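Local coordinates for putative sugar binding protein (Bacteroides vulgatus ATCC 8482, PDB 3KEZ) that probably binds sugars at the bacterial outer membrane as a calcium-containing member of the SusD family of nutrient-binding proteins, at residues E237-A242 / L303-F308; I364-R367 / N372-E375; N383-R388 / N405-K410. All blocks are in the same frame, centred on the assembly; numbering follows the deposited sequence. Where two conformers were deposited one is given.

In the fold
All three contacts are small, and each lies away from the calcium site. Contact 1 joins the weakly bonded turn at 239-242 to the residues just ahead of strand 306-309 by van der Waals packing and one bridging water, with two of its four touching residues buried. Contact 2 is a surface contact and the most polar, with a direct hydrogen bond from a glutamine amide as well as a water bridge; contact 3, partly buried, is van der Waals packing of one leucine on a selenomethionine and an asparagine. Contacts 2 and 3 involve consecutive helices, 354-368 and 381-392, which meet where Ile364 and Val365 pack on Glu387. Contact 1 reaches contact 2 through Tyr239, which packs on Arg367.

Contact 1 (E237-A242 / L303-F308); sequences EEYPTA and LKILSF
Apolar packing carries most of this contact. Pro240 and Lys304 lie side by side and point the same way, the proline CG resting 3.9 Å from CD of Lys304 while the lysine CB sits against both CB and CG of the ring. Only the aliphatic part of the lysine takes part; its extended chain carries NZ away. Next to this pair, Ile305 sends its CG2 methyl to the backbone of the other segment, 3.7 Å from Pro240 O and 3.8 Å from Pro240 CA. Ile305 CG2 also approaches the Tyr239 ring obliquely, 4.2 Å from its CD1. With CG1 set between backbone N and carbonyl carbon (chi1 60°), CG2 is the branch that faces Pro240.

The lysine and isoleucine stand where a 3-10 turn runs into the first strand of the antiparallel hairpin 306-309/313-316, so the turn carrying Pro240 packs beside the entry to the hairpin.

Polar linkage is indirect. Water 1 donates to Pro240 O at 2.9 Å and to Lys304 O at 3.2 Å, joining the two carbonyls. Pro240 O also accepts from Gln320 NE2, which gives that oxygen two donors, and the Tyr239 hydroxyl is hydrogen-bonded to Glu391 of helix 381-392.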
ATOM      1  N   GLU A 237      20.655   8.291 -10.682  1.00 11.99           N
ATOM      2  CA  GLU A 237      20.712   7.962 -12.116  1.00 12.21           C
ATOM      3  C   GLU A 237      19.699   6.905 -12.599  1.00 10.40           C
ATOM      4  O   GLU A 237      19.135   7.035 -13.680  1.00  9.78           O
ATOM      5  CB  GLU A 237      22.128   7.511 -12.476  1.00 12.77           C
ATOM      6  CG  GLU A 237      22.346   7.391 -13.962  1.00 23.24           C
ATOM      7  CD  GLU A 237      23.786   7.167 -14.323  1.00 35.88           C
ATOM      8  OE1 GLU A 237      24.675   7.523 -13.507  1.00 48.99           O
ATOM      9  OE2 GLU A 237      24.031   6.654 -15.441  1.00 49.81           O
ATOM     10  N   GLU A 238      19.468   5.880 -11.793  1.00  9.76           N
ATOM     11  CA  GLU A 238      18.534   4.801 -12.123  1.00  8.96           C
ATOM     12  C   GLU A 238      17.077   5.223 -12.002  1.00  9.99           C
ATOM     13  O   GLU A 238      16.210   4.718 -12.732  1.00 10.73           O
ATOM     14  CB  GLU A 238      18.754   3.638 -11.169  1.00 12.11           C
ATOM     15  CG  GLU A 238      20.037   2.876 -11.423  1.00 14.93           C
ATOM     16  CD  GLU A 238      20.489   1.986 -10.264  1.00 23.60           C
ATOM     17  OE1 GLU A 238      19.936   2.049  -9.145  1.00 11.46           O
ATOM     18  OE2 GLU A 238      21.451   1.219 -10.485  1.00 21.59           O
ATOM     19  N   TYR A 239      16.801   6.142 -11.084  1.00 10.79           N
ATOM     20  CA  TYR A 239      15.424   6.365 -10.605  1.00 10.32           C
ATOM     21  C   TYR A 239      14.386   6.586 -11.709  1.00 12.16           C
ATOM     22  O   TYR A 239      13.319   5.971 -11.674  1.00 13.16           O
ATOM     23  CB  TYR A 239      15.375   7.518  -9.628  1.00  8.56           C
ATOM     24  CG  TYR A 239      14.131   7.577  -8.796  1.00  9.97           C
ATOM     25  CD1 TYR A 239      12.996   8.277  -9.227  1.00  7.18           C
ATOM     26  CD2 TYR A 239      14.091   6.981  -7.564  1.00  8.97           C
ATOM     27  CE1 TYR A 239      11.860   8.384  -8.425  1.00 13.06           C
ATOM     28  CE2 TYR A 239      12.978   7.060  -6.773  1.00  7.92           C
ATOM     29  CZ  TYR A 239      11.855   7.768  -7.196  1.00 13.40           C
ATOM     30  OH  TYR A 239      10.769   7.825  -6.373  1.00  9.15           O
ATOM     31  N   PRO A 240      14.697   7.435 -12.703  1.00 11.86           N
ATOM     32  CA  PRO A 240      13.659   7.737 -13.697  1.00 11.58           C
ATOM     33  C   PRO A 240      13.171   6.510 -14.491  1.00 11.41           C
ATOM     34  O   PRO A 240      12.028   6.505 -14.922  1.00  9.55           O
ATOM     35  CB  PRO A 240      14.342   8.748 -14.613  1.00 15.75           C
ATOM     36  CG  PRO A 240      15.418   9.376 -13.773  1.00 11.41           C
ATOM     37  CD  PRO A 240      15.897   8.267 -12.876  1.00 11.55           C
ATOM     38  N   THR A 241      14.017   5.494 -14.688  1.00 10.65           N
ATOM     39  CA  THR A 241      13.630   4.331 -15.498  1.00 12.67           C
ATOM     40  C   THR A 241      13.601   2.983 -14.770  1.00 13.34           C
ATOM     41  O   THR A 241      13.208   1.974 -15.374  1.00 11.46           O
ATOM     42  CB  THR A 241      14.533   4.162 -16.758  1.00 10.17           C
ATOM     43  OG1 THR A 241      15.878   3.896 -16.347  1.00 16.19           O
ATOM     44  CG2 THR A 241      14.473   5.405 -17.651  1.00  8.74           C
ATOM     45  N   ALA A 242      13.997   2.965 -13.494  1.00 11.63           N
ATOM     46  CA  ALA A 242      14.193   1.711 -12.758  1.00 11.67           C
ATOM     47  C   ALA A 242      12.847   0.964 -12.611  1.00 13.12           C
ATOM     48  O   ALA A 242      12.799  -0.269 -12.537  1.00 13.02           O
ATOM     49  CB  ALA A 242      14.795   1.996 -11.360  1.00 12.00           C
ATOM     50  N   LEU A 303      10.850  14.621 -10.218  1.00 12.51           N
ATOM     51  CA  LEU A 303      10.246  15.362 -11.324  1.00 11.04           C
ATOM     52  C   LEU A 303      10.365  14.559 -12.627  1.00 11.04           C
ATOM     53  O   LEU A 303       9.474  14.642 -13.470  1.00  9.04           O
ATOM     54  CB  LEU A 303      10.867  16.754 -11.497  1.00  8.50           C
ATOM     55  CG  LEU A 303      10.577  17.770 -10.388  1.00 10.64           C
ATOM     56  CD1 LEU A 303      11.565  18.951 -10.413  1.00 11.71           C
ATOM     57  CD2 LEU A 303       9.137  18.234 -10.584  1.00  5.78           C
ATOM     58  N   LYS A 304      11.408  13.735 -12.766  1.00  9.21           N
ATOM     59  CA  LYS A 304      11.600  12.988 -14.014  1.00  9.37           C
ATOM     60  C   LYS A 304      10.712  11.757 -14.206  1.00 13.19           C
ATOM     61  O   LYS A 304      10.831  11.070 -15.222  1.00 13.30           O
ATOM     62  CB  LYS A 304      13.061  12.576 -14.139  1.00 11.16           C
ATOM     63  CG  LYS A 304      13.994  13.736 -14.389  1.00 11.08           C
ATOM     64  CD  LYS A 304      15.441  13.266 -14.336  1.00 23.40           C
ATOM     65  CE  LYS A 304      16.403  14.351 -14.808  1.00 23.72           C
ATOM     66  NZ  LYS A 304      17.757  13.789 -15.051  1.00 33.23           N
ATOM     67  N   ILE A 305       9.845  11.458 -13.239  1.00 14.68           N
ATOM     68  CA  ILE A 305       8.858  10.394 -13.410  1.00 13.46           C
ATOM     69  C   ILE A 305       7.456  10.955 -13.610  1.00 12.88           C
ATOM     70  O   ILE A 305       6.475  10.228 -13.483  1.00 13.04           O
ATOM     71  CB  ILE A 305       8.882   9.314 -12.284  1.00 15.49           C
ATOM     72  CG1 ILE A 305       8.614   9.870 -10.876  1.00 14.95           C
ATOM     73  CG2 ILE A 305      10.181   8.496 -12.355  1.00 17.63           C
ATOM     74  CD1 ILE A 305       7.197  10.454 -10.697  1.00 18.41           C
ATOM     75  N   LEU A 306       7.382  12.238 -13.922  1.00 11.80           N
ATOM     76  CA  LEU A 306       6.147  12.887 -14.283  1.00 12.07           C
ATOM     77  C   LEU A 306       6.047  12.873 -15.803  1.00 10.11           C
ATOM     78  O   LEU A 306       7.001  13.168 -16.501  1.00 13.59           O
ATOM     79  CB  LEU A 306       6.113  14.320 -13.745  1.00 12.86           C
ATOM     80  CG  LEU A 306       6.128  14.572 -12.219  1.00  7.79           C
ATOM     81  CD1 LEU A 306       5.890  16.089 -12.013  1.00  6.68           C
ATOM     82  CD2 LEU A 306       5.081  13.655 -11.484  1.00  5.33           C
ATOM     83  N   SER A 307       4.875  12.493 -16.290  1.00  8.95           N
ATOM     84  CA  SER A 307       4.561  12.460 -17.724  0.50  9.89           C
ATOM     85  C   SER A 307       3.506  13.509 -17.977  1.00 10.01           C
ATOM     86  O   SER A 307       2.404  13.445 -17.442  1.00  9.58           O
ATOM     87  CB  SER A 307       4.016  11.109 -18.168  0.50 10.82           C
ATOM     88  OG  SER A 307       5.032  10.143 -18.226  0.50  6.67           O
ATOM     89  N   PHE A 308       3.851  14.513 -18.777  1.00 10.65           N
ATOM     90  CA  PHE A 308       2.967  15.655 -19.002  1.00  9.73           C
ATOM     91  C   PHE A 308       2.155  15.497 -20.290  1.00 12.51           C
ATOM     92  O   PHE A 308       2.713  15.281 -21.362  1.00 12.81           O
ATOM     93  CB  PHE A 308       3.763  16.958 -19.092  1.00 12.50           C
ATOM     94  CG  PHE A 308       4.452  17.327 -17.824  1.00  9.28           C
ATOM     95  CD1 PHE A 308       5.696  16.810 -17.531  1.00 15.64           C
ATOM     96  CD2 PHE A 308       3.845  18.182 -16.911  1.00 15.30           C
ATOM     97  CE1 PHE A 308       6.331  17.129 -16.348  1.00 16.30           C
ATOM     98  CE2 PHE A 308       4.469  18.493 -15.714  1.00 10.77           C
ATOM     99  CZ  PHE A 308       5.712  17.985 -15.438  1.00 17.75           C
TER
HETATM  100  O   HOH W   1      10.704   8.289 -16.798  0.50 13.40           O

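Contact 2 (I364-R367 / N372-E375); sequences IVQR and NSVE
The loop that leaves helix 354-368 folds back against the last turns of that helix, where Val365 and Gln366 meet Asn372, Ser373 and Val374. The direct polar link is made by Gln366, whose NE2 donates to the backbone O of Asn372 at 3.0 Å with an N-H...O angle of 152°. The acceptor lies nearly in the plane of the glutamine amide, and the donor approaches in the carbonyl plane on a lone pair. With CG anti to the carbonyl carbon (chi1 -65°) and the chain extended beyond it, the glutamine reaches out toward the loop, and its CG also passes 3.1 Å from Asn372 O. A leucine in its place would probably leave the Asn372 carbonyl without this donor and the loop backbone less firmly tied to the helix.

Beside this bond, Val365 divides its two methyls between two loop residues. CG1 touches Asn372 CB at 3.6 Å, the side chains crossing at about a right angle, while CG2 meets Val374 CG1 at 4.0 Å. A second polar link runs through water 2, which donates to Val365 O at 2.8 Å and accepts from Asn372 ND2; that amide nitrogen also binds Asp297. Ser373 OG accepts from Glu375 N at 3.1 Å, closing an ST turn in the loop, and is further hydrogen-bonded to Asn362, one turn back in the helix. Val374 reaches Leu379 farther along the loop, and Val365 packs on Glu387 of helix 381-392, so the returning loop lies beside the junction of the two successive helices.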
ATOM      1  N   ILE A 364      17.118   9.176   1.507  1.00  9.87           N
ATOM      2  CA  ILE A 364      16.051   9.508   0.570  1.00  8.47           C
ATOM      3  C   ILE A 364      16.279  10.882  -0.069  1.00 10.79           C
ATOM      4  O   ILE A 364      16.244  10.995  -1.304  1.00 10.32           O
ATOM      5  CB  ILE A 364      14.668   9.380   1.192  1.00 10.93           C
ATOM      6  CG1 ILE A 364      14.468   7.938   1.695  1.00 13.38           C
ATOM      7  CG2 ILE A 364      13.592   9.707   0.195  1.00  5.75           C
ATOM      8  CD1 ILE A 364      14.746   6.798   0.623  1.00  9.21           C
ATOM      9  N   VAL A 365      16.485  11.907   0.763  1.00 10.97           N
ATOM     10  CA  VAL A 365      16.812  13.271   0.310  1.00 13.17           C
ATOM     11  C   VAL A 365      17.960  13.296  -0.706  1.00 12.43           C
ATOM     12  O   VAL A 365      17.812  13.838  -1.790  1.00  9.70           O
ATOM     13  CB  VAL A 365      17.230  14.155   1.475  1.00 11.03           C
ATOM     14  CG1 VAL A 365      17.840  15.450   0.957  1.00  7.99           C
ATOM     15  CG2 VAL A 365      16.031  14.390   2.405  1.00  9.25           C
ATOM     16  N   GLN A 366      19.090  12.677  -0.364  1.00 13.48           N
ATOM     17  CA  GLN A 366      20.269  12.748  -1.217  1.00 12.06           C
ATOM     18  C   GLN A 366      20.165  11.890  -2.494  1.00 12.61           C
ATOM     19  O   GLN A 366      20.752  12.224  -3.500  1.00  9.53           O
ATOM     20  CB  GLN A 366      21.553  12.454  -0.423  1.00 13.38           C
ATOM     21  CG  GLN A 366      21.748  13.564   0.613  1.00 12.73           C
ATOM     22  CD  GLN A 366      23.004  13.489   1.405  1.00 14.81           C
ATOM     23  OE1 GLN A 366      23.489  12.406   1.688  1.00 17.45           O
ATOM     24  NE2 GLN A 366      23.535  14.660   1.807  1.00 13.66           N
ATOM     25  N   ARG A 367      19.404  10.809  -2.460  1.00 11.68           N
ATOM     26  CA  ARG A 367      19.100  10.088  -3.710  1.00 13.33           C
ATOM     27  C   ARG A 367      18.246  10.950  -4.692  1.00 12.01           C
ATOM     28  O   ARG A 367      18.440  10.913  -5.921  1.00 12.91           O
ATOM     29  CB  ARG A 367      18.435   8.751  -3.371  1.00 12.90           C
ATOM     30  CG  ARG A 367      18.258   7.790  -4.538  1.00 13.38           C
ATOM     31  CD  ARG A 367      16.934   7.984  -5.297  1.00 14.58           C
ATOM     32  NE  ARG A 367      15.733   7.810  -4.472  1.00  8.97           N
ATOM     33  CZ  ARG A 367      15.231   6.645  -4.063  1.00 10.04           C
ATOM     34  NH1 ARG A 367      15.808   5.476  -4.378  1.00  8.84           N
ATOM     35  NH2 ARG A 367      14.136   6.662  -3.336  1.00 12.58           N
ATOM     36  N   ASN A 372      21.457  18.256  -1.778  1.00 11.87           N
ATOM     37  CA  ASN A 372      20.659  18.574  -0.584  1.00 10.99           C
ATOM     38  C   ASN A 372      21.132  17.734   0.578  1.00 11.86           C
ATOM     39  O   ASN A 372      21.756  16.674   0.385  1.00 12.97           O
ATOM     40  CB  ASN A 372      19.168  18.308  -0.797  1.00 11.06           C
ATOM     41  CG  ASN A 372      18.530  19.245  -1.810  1.00  9.02           C
ATOM     42  OD1 ASN A 372      19.029  20.319  -2.048  1.00 18.94           O
ATOM     43  ND2 ASN A 372      17.386  18.828  -2.395  1.00 24.58           N
ATOM     44  N   SER A 373      20.838  18.221   1.786  1.00 14.03           N
ATOM     45  CA  SER A 373      21.103  17.483   3.042  1.00 13.07           C
ATOM     46  C   SER A 373      20.188  17.992   4.112  1.00 11.00           C
ATOM     47  O   SER A 373      19.903  19.201   4.178  1.00 11.11           O
ATOM     48  CB  SER A 373      22.531  17.670   3.549  1.00 14.92           C
ATOM     49  OG  SER A 373      22.793  16.737   4.597  1.00 12.71           O
ATOM     50  N   VAL A 374      19.727  17.088   4.956  1.00  8.33           N
ATOM     51  CA  VAL A 374      19.024  17.484   6.156  1.00  7.93           C
ATOM     52  C   VAL A 374      19.942  17.409   7.408  1.00  9.05           C
ATOM     53  O   VAL A 374      19.463  17.510   8.539  1.00 12.43           O
ATOM     54  CB  VAL A 374      17.715  16.691   6.364  1.00  5.21           C
ATOM     55  CG1 VAL A 374      16.649  17.059   5.311  1.00  9.69           C
ATOM     56  CG2 VAL A 374      17.936  15.203   6.385  1.00  7.74           C
ATOM     57  N   GLU A 375      21.241  17.232   7.212  1.00 11.03           N
ATOM     58  CA  GLU A 375      22.190  17.244   8.323  1.00 10.67           C
ATOM     59  C   GLU A 375      22.121  18.605   8.992  1.00  9.66           C
ATOM     60  O   GLU A 375      21.942  19.610   8.328  1.00  9.13           O
ATOM     61  CB  GLU A 375      23.610  16.924   7.842  1.00 11.78           C
ATOM     62  CG  GLU A 375      24.595  16.669   8.968  1.00 23.79           C
ATOM     63  CD  GLU A 375      25.873  15.952   8.494  1.00 20.59           C
ATOM     64  OE1 GLU A 375      25.877  15.374   7.379  1.00 28.79           O
ATOM     65  OE2 GLU A 375      26.833  15.913   9.277  1.00 30.50           O
TER
HETATM   66  O   HOH W   2      16.191  16.058  -1.941  1.00 12.66           O

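Contact 3 (N383-R388 / N405-K410); sequences NVLDER and NGMTVK
Leu385 projects from helix 381-392 toward the turn at Asn405 and Met407, and its tip makes the whole contact. CB points at the other segment, and CG stands anti to the carbonyl carbon, beside the backbone N (chi1 -64°). With chi2 at 180°, CD1 continues the extended line from CA through CB and CG. That methyl thus reaches farthest and meets both partners. Leu385 CD1 lies 3.7 Å from SE of Met407, a selenomethionine here, and 3.9 Å from its CE methyl. The two side chains come tip to tip, the selenomethionine being extended beyond CG so that its selenium and terminal methyl arrive together at the leucine.

The side chains of Asn405 and Leu385 come from opposite directions, with Asn405 ND2 3.6 Å from Leu385 CD1. This is van der Waals contact; the amide nitrogen finds its polar partner in the backbone O of Asp401, in helix 398-403. Around the leucine, Glu346 of helix 337-350 and Arg404 supply further packing, while Met407 also leans on Val402.

Between the two partners, Gly406 has positive phi and is the C-prime residue of a Schellman motif that ends helix 398-403, with Met407 N hydrogen-bonded to Val402 O and Gly406 N to Ile403 O. The arrangement is van der Waals packing at a Schellman helix end, the residues on either side of its glycine both turned to one leucine of helix 381-392.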
ATOM      1  N   ASN A 383       8.292  17.231   8.521  1.00 12.68           N
ATOM      2  CA  ASN A 383       9.461  17.148   7.628  1.00 10.26           C
ATOM      3  C   ASN A 383       9.524  15.762   6.986  1.00  9.89           C
ATOM      4  O   ASN A 383       9.737  15.630   5.782  1.00 11.22           O
ATOM      5  CB  ASN A 383      10.793  17.324   8.385  1.00 12.11           C
ATOM      6  CG  ASN A 383      11.044  18.732   8.925  1.00 12.91           C
ATOM      7  OD1 ASN A 383      11.926  18.885   9.770  1.00 10.30           O
ATOM      8  ND2 ASN A 383      10.365  19.750   8.422  1.00  6.66           N
ATOM      9  N   VAL A 384       9.346  14.724   7.811  1.00  6.69           N
ATOM     10  CA  VAL A 384       9.407  13.363   7.331  1.00 10.08           C
ATOM     11  C   VAL A 384       8.257  13.029   6.374  1.00  8.92           C
ATOM     12  O   VAL A 384       8.483  12.472   5.283  1.00  9.88           O
ATOM     13  CB  VAL A 384       9.529  12.331   8.466  1.00  7.65           C
ATOM     14  CG1 VAL A 384       9.444  10.929   7.898  1.00  8.87           C
ATOM     15  CG2 VAL A 384      10.848  12.510   9.218  1.00  9.76           C
ATOM     16  N   LEU A 385       7.049  13.406   6.748  1.00  9.11           N
ATOM     17  CA  LEU A 385       5.880  13.212   5.880  1.00 12.14           C
ATOM     18  C   LEU A 385       5.941  14.015   4.546  1.00 12.70           C
ATOM     19  O   LEU A 385       5.469  13.549   3.504  1.00 11.64           O
ATOM     20  CB  LEU A 385       4.614  13.522   6.647  1.00  9.08           C
ATOM     21  CG  LEU A 385       4.268  12.634   7.857  1.00 10.90           C
ATOM     22  CD1 LEU A 385       2.983  13.069   8.521  1.00  8.82           C
ATOM     23  CD2 LEU A 385       4.240  11.117   7.478  1.00 10.35           C
ATOM     24  N   ASP A 386       6.531  15.200   4.587  1.00 10.05           N
ATOM     25  CA  ASP A 386       6.795  15.952   3.380  1.00 10.11           C
ATOM     26  C   ASP A 386       7.789  15.301   2.423  1.00  8.71           C
ATOM     27  O   ASP A 386       7.590  15.369   1.231  1.00  8.57           O
ATOM     28  CB  ASP A 386       7.208  17.380   3.685  1.00  9.85           C
ATOM     29  CG  ASP A 386       5.999  18.262   4.003  1.00 15.77           C
ATOM     30  OD1 ASP A 386       4.843  17.789   3.868  1.00 14.90           O
ATOM     31  OD2 ASP A 386       6.223  19.389   4.472  1.00 16.74           O
ATOM     32  N   GLU A 387       8.837  14.652   2.943  1.00  8.70           N
ATOM     33  CA  GLU A 387       9.646  13.782   2.107  1.00  9.58           C
ATOM     34  C   GLU A 387       8.872  12.529   1.625  1.00 11.23           C
ATOM     35  O   GLU A 387       8.925  12.169   0.436  1.00 10.38           O
ATOM     36  CB  GLU A 387      10.915  13.376   2.830  1.00 10.51           C
ATOM     37  CG  GLU A 387      12.001  12.754   1.926  1.00 13.41           C
ATOM     38  CD  GLU A 387      12.524  13.697   0.863  1.00 21.61           C
ATOM     39  OE1 GLU A 387      12.509  14.927   1.070  1.00 16.64           O
ATOM     40  OE2 GLU A 387      12.971  13.201  -0.190  1.00 15.88           O
ATOM     41  N   ARG A 388       8.154  11.876   2.527  1.00  8.01           N
ATOM     42  CA  ARG A 388       7.421  10.650   2.196  1.00  9.30           C
ATOM     43  C   ARG A 388       6.411  10.882   1.037  1.00 11.87           C
ATOM     44  O   ARG A 388       6.283  10.055   0.143  1.00 10.93           O
ATOM     45  CB  ARG A 388       6.691  10.139   3.448  1.00  7.92           C
ATOM     46  CG  ARG A 388       5.990   8.796   3.330  1.00  9.88           C
ATOM     47  CD  ARG A 388       5.014   8.564   4.500  1.00  9.69           C
ATOM     48  NE  ARG A 388       4.460   7.222   4.469  1.00  8.33           N
ATOM     49  CZ  ARG A 388       5.147   6.114   4.809  1.00 14.33           C
ATOM     50  NH1 ARG A 388       6.407   6.167   5.236  1.00 14.32           N
ATOM     51  NH2 ARG A 388       4.564   4.932   4.700  1.00 13.41           N
ATOM     52  N   ASN A 405      -2.161  10.440  11.590  1.00  9.76           N
ATOM     53  CA  ASN A 405      -1.443  11.299  12.500  1.00 11.75           C
ATOM     54  C   ASN A 405      -2.292  12.413  13.093  1.00 10.97           C
ATOM     55  O   ASN A 405      -1.754  13.350  13.714  1.00 13.07           O
ATOM     56  CB  ASN A 405      -0.193  11.842  11.786  1.00 11.54           C
ATOM     57  CG  ASN A 405       0.863  10.799  11.638  1.00 13.90           C
ATOM     58  OD1 ASN A 405       1.323  10.243  12.635  1.00 14.31           O
ATOM     59  ND2 ASN A 405       1.263  10.518  10.410  1.00 10.62           N
ATOM     60  N   GLY A 406      -3.605  12.323  12.944  1.00 10.32           N
ATOM     61  CA  GLY A 406      -4.499  13.379  13.418  1.00 10.59           C
ATOM     62  C   GLY A 406      -4.306  14.720  12.733  1.00 10.32           C
ATOM     63  O   GLY A 406      -4.612  15.791  13.290  1.00 10.11           O
HETATM   64  N   MSE A 407      -3.825  14.662  11.500  1.00  8.52           N
HETATM   65  CA  MSE A 407      -3.666  15.837  10.719  1.00  6.65           C
HETATM   66  C   MSE A 407      -4.864  16.006   9.794  1.00  6.46           C
HETATM   67  O   MSE A 407      -5.628  15.064   9.567  1.00  6.12           O
HETATM   68  CB  MSE A 407      -2.350  15.783   9.957  1.00  4.97           C
HETATM   69  CG  MSE A 407      -1.142  15.806  10.862  1.00  9.19           C
HETATM   70 SE   MSE A 407       0.435  15.389   9.853  0.75  9.63          SE
HETATM   71  CE  MSE A 407       1.755  15.654  11.161  1.00 12.39           C
ATOM     72  N   THR A 408      -5.057  17.227   9.303  1.00 10.22           N
ATOM     73  CA  THR A 408      -6.167  17.547   8.405  1.00  7.76           C
ATOM     74  C   THR A 408      -5.661  17.484   6.957  1.00 11.65           C
ATOM     75  O   THR A 408      -4.694  18.155   6.612  1.00 10.93           O
ATOM     76  CB  THR A 408      -6.725  18.948   8.701  1.00 11.74           C
ATOM     77  OG1 THR A 408      -7.036  19.046  10.107  1.00  9.98           O
ATOM     78  CG2 THR A 408      -7.988  19.280   7.860  1.00  9.27           C
ATOM     79  N   VAL A 409      -6.317  16.672   6.111  1.00  9.57           N
ATOM     80  CA  VAL A 409      -6.089  16.737   4.659  1.00 11.15           C
ATOM     81  C   VAL A 409      -6.632  18.078   4.140  1.00 11.89           C
ATOM     82  O   VAL A 409      -7.813  18.423   4.351  1.00  8.43           O
ATOM     83  CB  VAL A 409      -6.724  15.547   3.930  1.00 12.60           C
ATOM     84  CG1 VAL A 409      -6.623  15.706   2.388  1.00 12.90           C
ATOM     85  CG2 VAL A 409      -6.117  14.159   4.447  1.00  8.24           C
ATOM     86  N   LYS A 410      -5.779  18.862   3.499  1.00 10.80           N
ATOM     87  CA  LYS A 410      -6.200  20.173   2.977  1.00 12.16           C
ATOM     88  C   LYS A 410      -5.856  20.259   1.480  1.00 13.64           C
ATOM     89  O   LYS A 410      -4.707  20.402   1.126  1.00 13.57           O
ATOM     90  CB  LYS A 410      -5.511  21.303   3.766  1.00 13.25           C
ATOM     91  CG  LYS A 410      -6.110  21.454   5.172  1.00 14.94           C
ATOM     92  CD  LYS A 410      -5.438  22.499   6.025  1.00 16.87           C
ATOM     93  CE  LYS A 410      -6.041  22.596   7.420  1.00 17.46           C
ATOM     94  NZ  LYS A 410      -5.506  23.768   8.166  1.00 17.83           N
TER